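Local atomic coordinates of cysteine desulfurase (Fervidobacterium islandicum, PDB entry 6A6E), a protein that catalyses the PLP-dependent removal of sulfur from cysteine, probably supplying persulfide sulfur for iron-sulfur cluster assembly. Residues G102-L110 and V227-H235; E254-M265 and F276-G286. All coordinates share one frame; numbering follows the deposited sequence.

Contact 1: G102-L110 and V227-H235. With PLP (pyridoxal-5'-phosphate), chain E.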
loop_
_atom_site.group_PDB
_atom_site.type_symbol
_atom_site.label_atom_id
_atom_site.label_comp_id
_atom_site.label_asym_id
_atom_site.label_seq_id
_atom_site.Cartn_x
_atom_site.Cartn_y
_atom_site.Cartn_z
ATOM N N GLY A 102 0.750 0.876 -5.794
ATOM C CA GLY A 102 1.708 0.539 -6.884
ATOM C C GLY A 102 1.091 0.425 -8.262
ATOM O O GLY A 102 -0.162 0.514 -8.426
ATOM N N THR A 103 1.933 0.200 -9.258
ATOM C CA THR A 103 1.455 -0.054 -10.603
ATOM C C THR A 103 0.429 -1.191 -10.644
ATOM O O THR A 103 -0.627 -1.035 -11.217
ATOM C CB THR A 103 2.577 -0.404 -11.516
ATOM O OG1 THR A 103 3.511 0.675 -11.551
ATOM C CG2 THR A 103 2.038 -0.724 -12.947
ATOM N N THR A 104 0.781 -2.341 -10.067
ATOM C CA THR A 104 -0.072 -3.487 -10.071
ATOM C C THR A 104 -1.470 -3.161 -9.558
ATOM O O THR A 104 -2.474 -3.487 -10.224
ATOM C CB THR A 104 0.557 -4.647 -9.295
ATOM O OG1 THR A 104 1.833 -4.963 -9.849
ATOM C CG2 THR A 104 -0.329 -5.911 -9.325
ATOM N N MET A 105 -1.572 -2.527 -8.403
ATOM C CA MET A 105 -2.903 -2.134 -7.895
ATOM C C MET A 105 -3.640 -1.235 -8.889
ATOM O O MET A 105 -4.825 -1.407 -9.145
ATOM C CB MET A 105 -2.822 -1.427 -6.520
ATOM C CG MET A 105 -4.110 -0.636 -6.173
ATOM S SD MET A 105 -4.216 -0.046 -4.468
ATOM C CE MET A 105 -5.543 1.197 -4.564
ATOM N N GLY A 106 -2.959 -0.226 -9.408
ATOM C CA GLY A 106 -3.519 0.629 -10.462
ATOM C C GLY A 106 -4.167 -0.073 -11.632
ATOM O O GLY A 106 -5.279 0.260 -12.001
ATOM N N ILE A 107 -3.508 -1.071 -12.194
ATOM C CA ILE A 107 -4.074 -1.829 -13.288
ATOM C C ILE A 107 -5.299 -2.591 -12.811
ATOM O O ILE A 107 -6.335 -2.665 -13.503
ATOM C CB ILE A 107 -3.071 -2.794 -13.992
ATOM C CG1 ILE A 107 -1.876 -2.059 -14.623
ATOM C CG2 ILE A 107 -3.747 -3.606 -15.101
ATOM C CD1 ILE A 107 -2.263 -1.237 -15.821
ATOM N N ASN A 108 -5.186 -3.227 -11.656
ATOM C CA ASN A 108 -6.350 -3.959 -11.138
ATOM C C ASN A 108 -7.546 -3.016 -10.916
ATOM O O ASN A 108 -8.692 -3.395 -11.187
ATOM C CB ASN A 108 -6.008 -4.710 -9.845
ATOM C CG ASN A 108 -5.280 -6.011 -10.102
ATOM O OD1 ASN A 108 -5.924 -7.069 -10.262
ATOM N ND2 ASN A 108 -3.935 -5.960 -10.184
ATOM N N PHE A 109 -7.268 -1.813 -10.404
ATOM C CA PHE A 109 -8.259 -0.785 -10.161
ATOM C C PHE A 109 -9.003 -0.512 -11.500
ATOM O O PHE A 109 -10.254 -0.493 -11.561
ATOM C CB PHE A 109 -7.532 0.421 -9.603
ATOM C CG PHE A 109 -8.327 1.691 -9.455
ATOM C CD1 PHE A 109 -9.109 2.222 -10.485
ATOM C CD2 PHE A 109 -8.137 2.463 -8.319
ATOM C CE1 PHE A 109 -9.780 3.433 -10.342
ATOM C CE2 PHE A 109 -8.796 3.685 -8.168
ATOM C CZ PHE A 109 -9.642 4.149 -9.183
ATOM N N LEU A 110 -8.248 -0.347 -12.571
ATOM C CA LEU A 110 -8.859 -0.004 -13.869
ATOM C C LEU A 110 -9.747 -1.127 -14.420
ATOM O O LEU A 110 -10.857 -0.849 -14.847
ATOM C CB LEU A 110 -7.786 0.429 -14.871
ATOM C CG LEU A 110 -7.155 1.742 -14.485
ATOM C CD1 LEU A 110 -6.010 2.112 -15.390
ATOM C CD2 LEU A 110 -8.210 2.857 -14.549
ATOM N N VAL A 227 -3.119 10.251 -23.174
ATOM C CA VAL A 227 -3.570 9.024 -22.561
ATOM C C VAL A 227 -4.755 9.282 -21.674
ATOM O O VAL A 227 -4.907 10.347 -21.100
ATOM C CB VAL A 227 -2.461 8.332 -21.703
ATOM C CG1 VAL A 227 -1.283 7.916 -22.545
ATOM C CG2 VAL A 227 -1.968 9.187 -20.569
ATOM N N ASP A 228 -5.610 8.279 -21.537
ATOM C CA ASP A 228 -6.705 8.333 -20.583
ATOM C C ASP A 228 -6.302 8.022 -19.141
ATOM O O ASP A 228 -6.822 8.641 -18.217
ATOM C CB ASP A 228 -7.767 7.405 -21.083
ATOM C CG ASP A 228 -8.309 7.884 -22.513
ATOM O OD1 ASP A 228 -8.539 9.087 -22.673
ATOM O OD2 ASP A 228 -8.377 7.082 -23.443
ATOM N N PHE A 229 -5.435 7.046 -18.972
ATOM C CA PHE A 229 -4.936 6.648 -17.682
ATOM C C PHE A 229 -3.470 6.314 -17.846
ATOM O O PHE A 229 -3.065 5.787 -18.904
ATOM C CB PHE A 229 -5.675 5.413 -17.118
ATOM C CG PHE A 229 -7.132 5.620 -16.904
ATOM C CD1 PHE A 229 -7.591 6.277 -15.789
ATOM C CD2 PHE A 229 -8.031 5.253 -17.893
ATOM C CE1 PHE A 229 -8.911 6.538 -15.621
ATOM C CE2 PHE A 229 -9.379 5.481 -17.709
ATOM C CZ PHE A 229 -9.826 6.131 -16.579
ATOM N N LEU A 230 -2.693 6.625 -16.793
ATOM C CA LEU A 230 -1.309 6.180 -16.652
ATOM C C LEU A 230 -1.042 5.709 -15.188
ATOM O O LEU A 230 -1.478 6.353 -14.236
ATOM C CB LEU A 230 -0.351 7.312 -16.989
ATOM C CG LEU A 230 1.146 6.972 -17.036
ATOM C CD1 LEU A 230 1.754 7.308 -18.369
ATOM C CD2 LEU A 230 1.902 7.741 -15.973
ATOM N N VAL A 231 -0.247 4.652 -15.038
ATOM C CA VAL A 231 0.137 4.148 -13.736
ATOM C C VAL A 231 1.662 4.027 -13.602
ATOM O O VAL A 231 2.333 3.694 -14.570
ATOM C CB VAL A 231 -0.522 2.799 -13.476
ATOM C CG1 VAL A 231 -2.051 2.944 -13.382
ATOM C CG2 VAL A 231 -0.161 1.748 -14.525
ATOM N N PHE A 232 2.197 4.222 -12.400
ATOM C CA PHE A 232 3.579 3.896 -12.140
ATOM C C PHE A 232 3.797 3.623 -10.635
ATOM O O PHE A 232 2.897 3.893 -9.820
ATOM C CB PHE A 232 4.513 5.019 -12.712
ATOM C CG PHE A 232 4.489 6.348 -11.950
ATOM C CD1 PHE A 232 3.624 7.376 -12.307
ATOM C CD2 PHE A 232 5.400 6.582 -10.927
ATOM C CE1 PHE A 232 3.626 8.585 -11.618
ATOM C CE2 PHE A 232 5.411 7.771 -10.256
ATOM C CZ PHE A 232 4.528 8.799 -10.622
ATOM N N SER A 233 5.005 3.162 -10.276
ATOM C CA SER A 233 5.342 2.772 -8.922
ATOM C C SER A 233 6.467 3.648 -8.401
ATOM O O SER A 233 7.504 3.879 -9.092
ATOM C CB SER A 233 5.820 1.315 -8.870
ATOM O OG SER A 233 4.837 0.369 -9.293
ATOM N N GLY A 234 6.302 4.069 -7.136
ATOM C CA GLY A 234 7.287 4.891 -6.459
ATOM C C GLY A 234 8.672 4.276 -6.333
ATOM O O GLY A 234 9.691 5.011 -6.447
ATOM N N HIS A 235 8.716 2.955 -6.094
ATOM C CA HIS A 235 9.986 2.279 -5.694
ATOM C C HIS A 235 10.986 2.190 -6.852
ATOM O O HIS A 235 12.180 1.986 -6.583
ATOM C CB HIS A 235 9.817 0.884 -5.053
ATOM C CG HIS A 235 9.261 -0.152 -5.990
ATOM N ND1 HIS A 235 10.064 -1.057 -6.660
ATOM C CD2 HIS A 235 7.976 -0.445 -6.334
ATOM C CE1 HIS A 235 9.295 -1.823 -7.425
ATOM N NE2 HIS A 235 8.025 -1.455 -7.250
HETATM N N1 PLP E . 5.038 -3.086 -15.446
HETATM C C2 PLP E . 6.290 -2.879 -15.761
HETATM C C2A PLP E . 6.685 -2.657 -17.182
HETATM C C3 PLP E . 7.269 -2.920 -14.676
HETATM O O3 PLP E . 8.542 -2.745 -14.985
HETATM C C4 PLP E . 6.837 -3.109 -13.292
HETATM C C4A PLP E . 7.735 -3.067 -12.154
HETATM C C5 PLP E . 5.411 -3.367 -13.063
HETATM C C6 PLP E . 4.621 -3.335 -14.172
HETATM C C5A PLP E . 4.844 -3.675 -11.674
HETATM O O4P PLP E . 5.165 -2.820 -10.586
HETATM P P PLP E . 4.886 -3.118 -9.016
HETATM O O1P PLP E . 3.427 -3.178 -8.796
HETATM O O2P PLP E . 5.672 -4.379 -8.799
HETATM O O3P PLP E . 5.493 -1.886 -8.415
#
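Thr-103 and Ser-233 bring the start of helix 103-116 against the end of strand 229-233, beside the phosphate of pyridoxal-5'-phosphate. Ser-233 OG accepts two bonds from one residue, from Thr-103 N at 2.9 Å and from Thr-103 OG1, and donates its own hydrogen bond to PLP O3P. With OG1 beside its backbone N (chi1 -60°), Thr-103 can present both donors to that one oxygen. His-235 NE2 gives O3P a second bond of 2.8 Å, and Thr-104 holds O1P through N and OG1, so the helix N-terminus probably helps to stabilise the phosphate charge. Packing is tight just behind. Val-231 CG1 rests 4.0 Å from Gly-106 CA, where there is no room for a side chain, while its CG2 meets Thr-103 CG2 at 3.7 Å and Ile-107 CD1 at 3.9 Å. Farther on the backbones diverge, from 4.7 Å between the CA atoms of Thr-103 and Phe-232 to 8.6 Å between those of Leu-110 and Phe-229. Large side chains bridge this wider end: Leu-110 CD2 sits over the centre of one Phe-229 face in a CH-pi contact. No side of this buried contact opens to solvent. Asn-108, on the helix flank turned from the strand, packs on Leu-260 of the second subunit. The helix runs nearly antiparallel to strand 229-233, and its Leu-110 also reaches the flanking strands 206-210 and 244-248.

Contact 2: E254-M265 and F276-G286; sequences EQLEPFLYGGEM and FNVLPYRFEAG
Asn-277 pairs with the backbone of Glu-264 and Met-265 through two nearly straight bonds. Its ND2 points almost straight at the oxygen of the Glu-264 carbonyl (2.8 Å), and its N reaches Met-265 O, also at 2.8 Å, from above the carbonyl plane. Gly-263 O has two donors on opposite faces of its plane: Gly-286 N at 3.0 Å across the contact and Met-265 N within its own segment. The guanidinium of Arg-282 is fixed side-on, NE and NH2 both gripping Asn-277 O, while NH1 reaches Glu-254 O through a water 2.9 Å from NH1 and 2.7 Å from the carbonyl oxygen. A second water lies between Leu-260 O and Arg-282 O. Three carboxylates have partners beyond the two segments: Glu-284 with Tyr-79, Arg-83 and Phe-99 N, Glu-264 OE1 with Arg-66, and Glu-257 OE1 with Arg-142 of the second subunit. Glu-257 OE2 accepts Tyr-261 OH with its anti lone pair. Pro-258 CG stands over the centre of one Phe-276 face, 3.7 Å from the centroid. Met-265, bent at chi2 and chi3, runs alongside that ring, its CE touching Phe-276 CD1 (3.6 Å) and its SD making an oblique Met-aromatic contact 5.3 Å from the ring centroid. Two irregular loops thus clasp the base of the excursion carrying strands 268-269 and 274-276, leading Gly-286 to a cofactor at the dimer interface of this class-V aminotransferase family member, a fold-type I PLP enzyme.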
loop_
_atom_site.group_PDB
_atom_site.type_symbol
_atom_site.label_atom_id
_atom_site.label_comp_id
_atom_site.label_asym_id
_atom_site.label_seq_id
_atom_site.Cartn_x
_atom_site.Cartn_y
_atom_site.Cartn_z
ATOM N N GLU A 254 -14.558 11.025 -13.262
ATOM C CA GLU A 254 -15.855 11.411 -12.728
ATOM C C GLU A 254 -16.968 10.422 -13.007
ATOM O O GLU A 254 -17.961 10.464 -12.303
ATOM C CB GLU A 254 -16.304 12.791 -13.223
ATOM C CG GLU A 254 -15.624 13.941 -12.514
ATOM C CD GLU A 254 -15.682 15.256 -13.297
ATOM O OE1 GLU A 254 -16.090 15.287 -14.494
ATOM O OE2 GLU A 254 -15.279 16.287 -12.727
ATOM N N GLN A 255 -16.816 9.565 -14.001
ATOM C CA GLN A 255 -17.830 8.588 -14.357
ATOM C C GLN A 255 -17.507 7.148 -13.854
ATOM O O GLN A 255 -18.280 6.185 -14.092
ATOM C CB GLN A 255 -18.016 8.610 -15.896
ATOM C CG GLN A 255 -18.448 9.983 -16.454
ATOM C CD GLN A 255 -19.727 10.493 -15.800
ATOM O OE1 GLN A 255 -19.750 11.545 -15.184
ATOM N NE2 GLN A 255 -20.777 9.710 -15.897
ATOM N N LEU A 256 -16.393 6.990 -13.126
ATOM C CA LEU A 256 -15.928 5.636 -12.824
ATOM C C LEU A 256 -16.439 5.244 -11.479
ATOM O O LEU A 256 -16.321 6.063 -10.552
ATOM C CB LEU A 256 -14.407 5.583 -12.742
ATOM C CG LEU A 256 -13.477 5.257 -13.862
ATOM C CD1 LEU A 256 -12.081 5.034 -13.226
ATOM C CD2 LEU A 256 -13.932 4.041 -14.659
ATOM N N GLU A 257 -17.006 4.041 -11.351
ATOM C CA GLU A 257 -17.259 3.422 -10.046
ATOM C C GLU A 257 -15.912 3.233 -9.230
ATOM O O GLU A 257 -14.912 2.775 -9.783
ATOM C CB GLU A 257 -17.953 2.059 -10.208
ATOM C CG GLU A 257 -18.220 1.256 -8.902
ATOM C CD GLU A 257 -19.344 1.802 -8.027
ATOM O OE1 GLU A 257 -20.074 2.700 -8.457
ATOM O OE2 GLU A 257 -19.476 1.376 -6.868
ATOM N N PRO A 258 -15.909 3.580 -7.937
ATOM C CA PRO A 258 -14.649 3.381 -7.149
ATOM C C PRO A 258 -14.277 1.930 -7.186
ATOM O O PRO A 258 -15.168 1.052 -7.223
ATOM C CB PRO A 258 -15.037 3.807 -5.755
ATOM C CG PRO A 258 -16.130 4.873 -5.974
ATOM C CD PRO A 258 -16.894 4.391 -7.195
ATOM N N PHE A 259 -12.981 1.649 -7.152
ATOM C CA PHE A 259 -12.508 0.274 -7.015
ATOM C C PHE A 259 -12.746 -0.275 -5.554
ATOM O O PHE A 259 -13.445 -1.247 -5.342
ATOM C CB PHE A 259 -10.992 0.223 -7.412
ATOM C CG PHE A 259 -10.396 -1.103 -7.343
ATOM C CD1 PHE A 259 -11.159 -2.225 -7.576
ATOM C CD2 PHE A 259 -9.074 -1.256 -6.939
ATOM C CE1 PHE A 259 -10.619 -3.489 -7.503
ATOM C CE2 PHE A 259 -8.513 -2.527 -6.896
ATOM C CZ PHE A 259 -9.279 -3.617 -7.183
ATOM N N LEU A 260 -12.111 0.356 -4.591
ATOM C CA LEU A 260 -12.215 0.069 -3.199
ATOM C C LEU A 260 -13.145 1.052 -2.479
ATOM O O LEU A 260 -13.232 2.254 -2.849
ATOM C CB LEU A 260 -10.843 0.176 -2.539
ATOM C CG LEU A 260 -9.677 -0.603 -3.158
ATOM C CD1 LEU A 260 -8.371 -0.456 -2.359
ATOM C CD2 LEU A 260 -10.085 -2.029 -3.322
ATOM N N TYR A 261 -13.749 0.551 -1.382
ATOM C CA TYR A 261 -14.652 1.324 -0.555
ATOM C C TYR A 261 -14.267 1.343 0.885
ATOM O O TYR A 261 -13.651 0.416 1.360
ATOM C CB TYR A 261 -16.022 0.664 -0.637
ATOM C CG TYR A 261 -16.519 0.401 -2.035
ATOM C CD1 TYR A 261 -17.125 1.396 -2.771
ATOM C CD2 TYR A 261 -16.429 -0.887 -2.593
ATOM C CE1 TYR A 261 -17.604 1.134 -4.064
ATOM C CE2 TYR A 261 -16.899 -1.154 -3.871
ATOM C CZ TYR A 261 -17.513 -0.173 -4.581
ATOM O OH TYR A 261 -17.960 -0.494 -5.873
ATOM N N GLY A 262 -14.643 2.414 1.574
ATOM C CA GLY A 262 -14.346 2.588 2.973
ATOM C C GLY A 262 -14.420 4.055 3.334
ATOM O O GLY A 262 -15.151 4.846 2.722
ATOM N N GLY A 263 -13.626 4.437 4.310
ATOM C CA GLY A 263 -13.613 5.768 4.775
ATOM C C GLY A 263 -12.950 6.704 3.829
ATOM O O GLY A 263 -12.276 6.253 2.863
ATOM N N GLU A 264 -13.276 7.984 4.046
ATOM C CA GLU A 264 -12.837 9.151 3.267
ATOM C C GLU A 264 -13.404 9.251 1.837
ATOM O O GLU A 264 -13.676 10.347 1.377
ATOM C CB GLU A 264 -11.308 9.239 3.213
ATOM C CG GLU A 264 -10.742 10.330 2.311
ATOM C CD GLU A 264 -11.093 11.766 2.705
ATOM O OE1 GLU A 264 -11.577 12.025 3.824
ATOM O OE2 GLU A 264 -10.830 12.673 1.891
ATOM N N MET A 265 -13.518 8.145 1.139
ATOM C CA MET A 265 -14.027 8.169 -0.210
ATOM C C MET A 265 -15.546 8.352 -0.309
ATOM O O MET A 265 -16.074 8.512 -1.417
ATOM C CB MET A 265 -13.574 6.932 -0.998
ATOM C CG MET A 265 -13.963 5.579 -0.449
ATOM S SD MET A 265 -15.651 4.995 -0.731
ATOM C CE MET A 265 -15.538 4.842 -2.524
ATOM N N PHE A 276 -20.548 9.169 -2.790
ATOM C CA PHE A 276 -19.089 9.269 -2.824
ATOM C C PHE A 276 -18.618 10.688 -2.749
ATOM O O PHE A 276 -19.328 11.601 -3.093
ATOM C CB PHE A 276 -18.574 8.620 -4.084
ATOM C CG PHE A 276 -18.976 7.179 -4.236
ATOM C CD1 PHE A 276 -18.798 6.258 -3.194
ATOM C CD2 PHE A 276 -19.513 6.722 -5.459
ATOM C CE1 PHE A 276 -19.213 4.964 -3.339
ATOM C CE2 PHE A 276 -19.894 5.415 -5.601
ATOM C CZ PHE A 276 -19.715 4.535 -4.567
ATOM N N ASN A 277 -17.421 10.875 -2.241
ATOM C CA ASN A 277 -16.765 12.164 -2.158
ATOM C C ASN A 277 -16.373 12.659 -3.580
ATOM O O ASN A 277 -16.504 11.936 -4.558
ATOM C CB ASN A 277 -15.528 11.975 -1.272
ATOM C CG ASN A 277 -15.120 13.189 -0.543
ATOM O OD1 ASN A 277 -15.469 14.323 -0.944
ATOM N ND2 ASN A 277 -14.259 12.991 0.499
ATOM N N VAL A 278 -15.911 13.883 -3.655
ATOM C CA VAL A 278 -15.357 14.448 -4.901
ATOM C C VAL A 278 -13.979 13.869 -5.232
ATOM O O VAL A 278 -13.403 13.146 -4.409
ATOM C CB VAL A 278 -15.242 15.994 -4.793
ATOM C CG1 VAL A 278 -16.630 16.582 -4.487
ATOM C CG2 VAL A 278 -14.252 16.457 -3.733
ATOM N N LEU A 279 -13.453 14.223 -6.399
ATOM C CA LEU A 279 -12.113 13.805 -6.866
ATOM C C LEU A 279 -11.093 14.586 -6.099
ATOM O O LEU A 279 -11.337 15.738 -5.802
ATOM C CB LEU A 279 -11.888 14.130 -8.357
ATOM C CG LEU A 279 -12.780 13.432 -9.392
ATOM C CD1 LEU A 279 -12.297 13.689 -10.813
ATOM C CD2 LEU A 279 -12.872 11.967 -9.167
ATOM N N PRO A 280 -9.935 14.026 -5.773
ATOM C CA PRO A 280 -9.488 12.644 -6.035
ATOM C C PRO A 280 -9.879 11.636 -4.947
ATOM O O PRO A 280 -9.646 10.425 -5.073
ATOM C CB PRO A 280 -7.960 12.796 -5.969
ATOM C CG PRO A 280 -7.713 13.901 -4.976
ATOM C CD PRO A 280 -8.867 14.859 -5.195
ATOM N N TYR A 281 -10.488 12.156 -3.897
ATOM C CA TYR A 281 -10.727 11.440 -2.636
ATOM C C TYR A 281 -11.678 10.280 -2.819
ATOM O O TYR A 281 -11.620 9.265 -2.090
ATOM C CB TYR A 281 -11.278 12.414 -1.580
ATOM C CG TYR A 281 -10.497 13.710 -1.433
ATOM C CD1 TYR A 281 -9.131 13.707 -1.072
ATOM C CD2 TYR A 281 -11.103 14.940 -1.671
ATOM C CE1 TYR A 281 -8.430 14.882 -0.985
ATOM C CE2 TYR A 281 -10.390 16.127 -1.560
ATOM C CZ TYR A 281 -9.072 16.079 -1.207
ATOM O OH TYR A 281 -8.409 17.261 -1.100
ATOM N N ARG A 282 -12.564 10.416 -3.798
ATOM C CA ARG A 282 -13.391 9.300 -4.247
ATOM C C ARG A 282 -12.685 7.963 -4.453
ATOM O O ARG A 282 -13.319 6.880 -4.288
ATOM C CB ARG A 282 -14.084 9.697 -5.553
ATOM C CG ARG A 282 -14.951 8.639 -6.166
ATOM C CD ARG A 282 -15.624 9.170 -7.453
ATOM N NE ARG A 282 -16.434 10.281 -7.047
ATOM C CZ ARG A 282 -17.040 11.137 -7.858
ATOM N NH1 ARG A 282 -16.951 11.034 -9.195
ATOM N NH2 ARG A 282 -17.730 12.116 -7.290
ATOM N N PHE A 283 -11.417 8.013 -4.871
ATOM C CA PHE A 283 -10.680 6.821 -5.229
ATOM C C PHE A 283 -9.571 6.454 -4.243
ATOM O O PHE A 283 -8.752 5.588 -4.555
ATOM C CB PHE A 283 -10.117 6.941 -6.646
ATOM C CG PHE A 283 -11.187 7.150 -7.675
ATOM C CD1 PHE A 283 -12.056 6.145 -7.950
ATOM C CD2 PHE A 283 -11.387 8.377 -8.262
ATOM C CE1 PHE A 283 -13.069 6.301 -8.848
ATOM C CE2 PHE A 283 -12.413 8.562 -9.184
ATOM C CZ PHE A 283 -13.267 7.514 -9.475
ATOM N N GLU A 284 -9.606 7.081 -3.069
ATOM C CA GLU A 284 -8.744 6.751 -1.911
ATOM C C GLU A 284 -9.523 6.254 -0.689
ATOM O O GLU A 284 -10.057 7.027 0.040
ATOM C CB GLU A 284 -7.858 7.960 -1.552
ATOM C CG GLU A 284 -6.842 8.231 -2.687
ATOM C CD GLU A 284 -5.892 9.430 -2.511
ATOM O OE1 GLU A 284 -5.833 10.052 -1.407
ATOM O OE2 GLU A 284 -5.124 9.683 -3.475
ATOM N N ALA A 285 -9.612 4.939 -0.546
ATOM C CA ALA A 285 -10.350 4.290 0.503
ATOM C C ALA A 285 -9.475 3.993 1.700
ATOM O O ALA A 285 -8.465 3.318 1.574
ATOM C CB ALA A 285 -11.016 3.022 -0.031
ATOM N N GLY A 286 -9.861 4.531 2.848
ATOM C CA GLY A 286 -9.137 4.347 4.104
ATOM C C GLY A 286 -7.792 5.092 4.144
ATOM O O GLY A 286 -7.460 5.913 3.313
HETATM O O HOH W 1 -18.890 12.533 -10.784
HETATM O O HOH W 2 -12.011 4.483 -3.374
HETATM O O HOH W 3 -11.082 3.136 -5.428
#

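Contacts 1 and 2 have centres 16 Å apart and meet along helix 103-116, through Phe-109 and Met-105. Phe-109 CA lies 3.4 Å from Phe-259 CD2, and Phe-109 CZ lies 3.4 Å from Phe-283 CD1. Met-105 CE adds packing against Leu-260 CD1 at 3.9 Å. Contact 1 cradles the cofactor phosphate of its own subunit, whereas segment 276-286 leads into Thr-287, whose counterpart on the second subunit bonds this PLP, so each PLP site draws on both chains. Across the dimer, Asn-108 ND2 of contact 1 also bonds Tyr-261 O of the other subunit's contact 2.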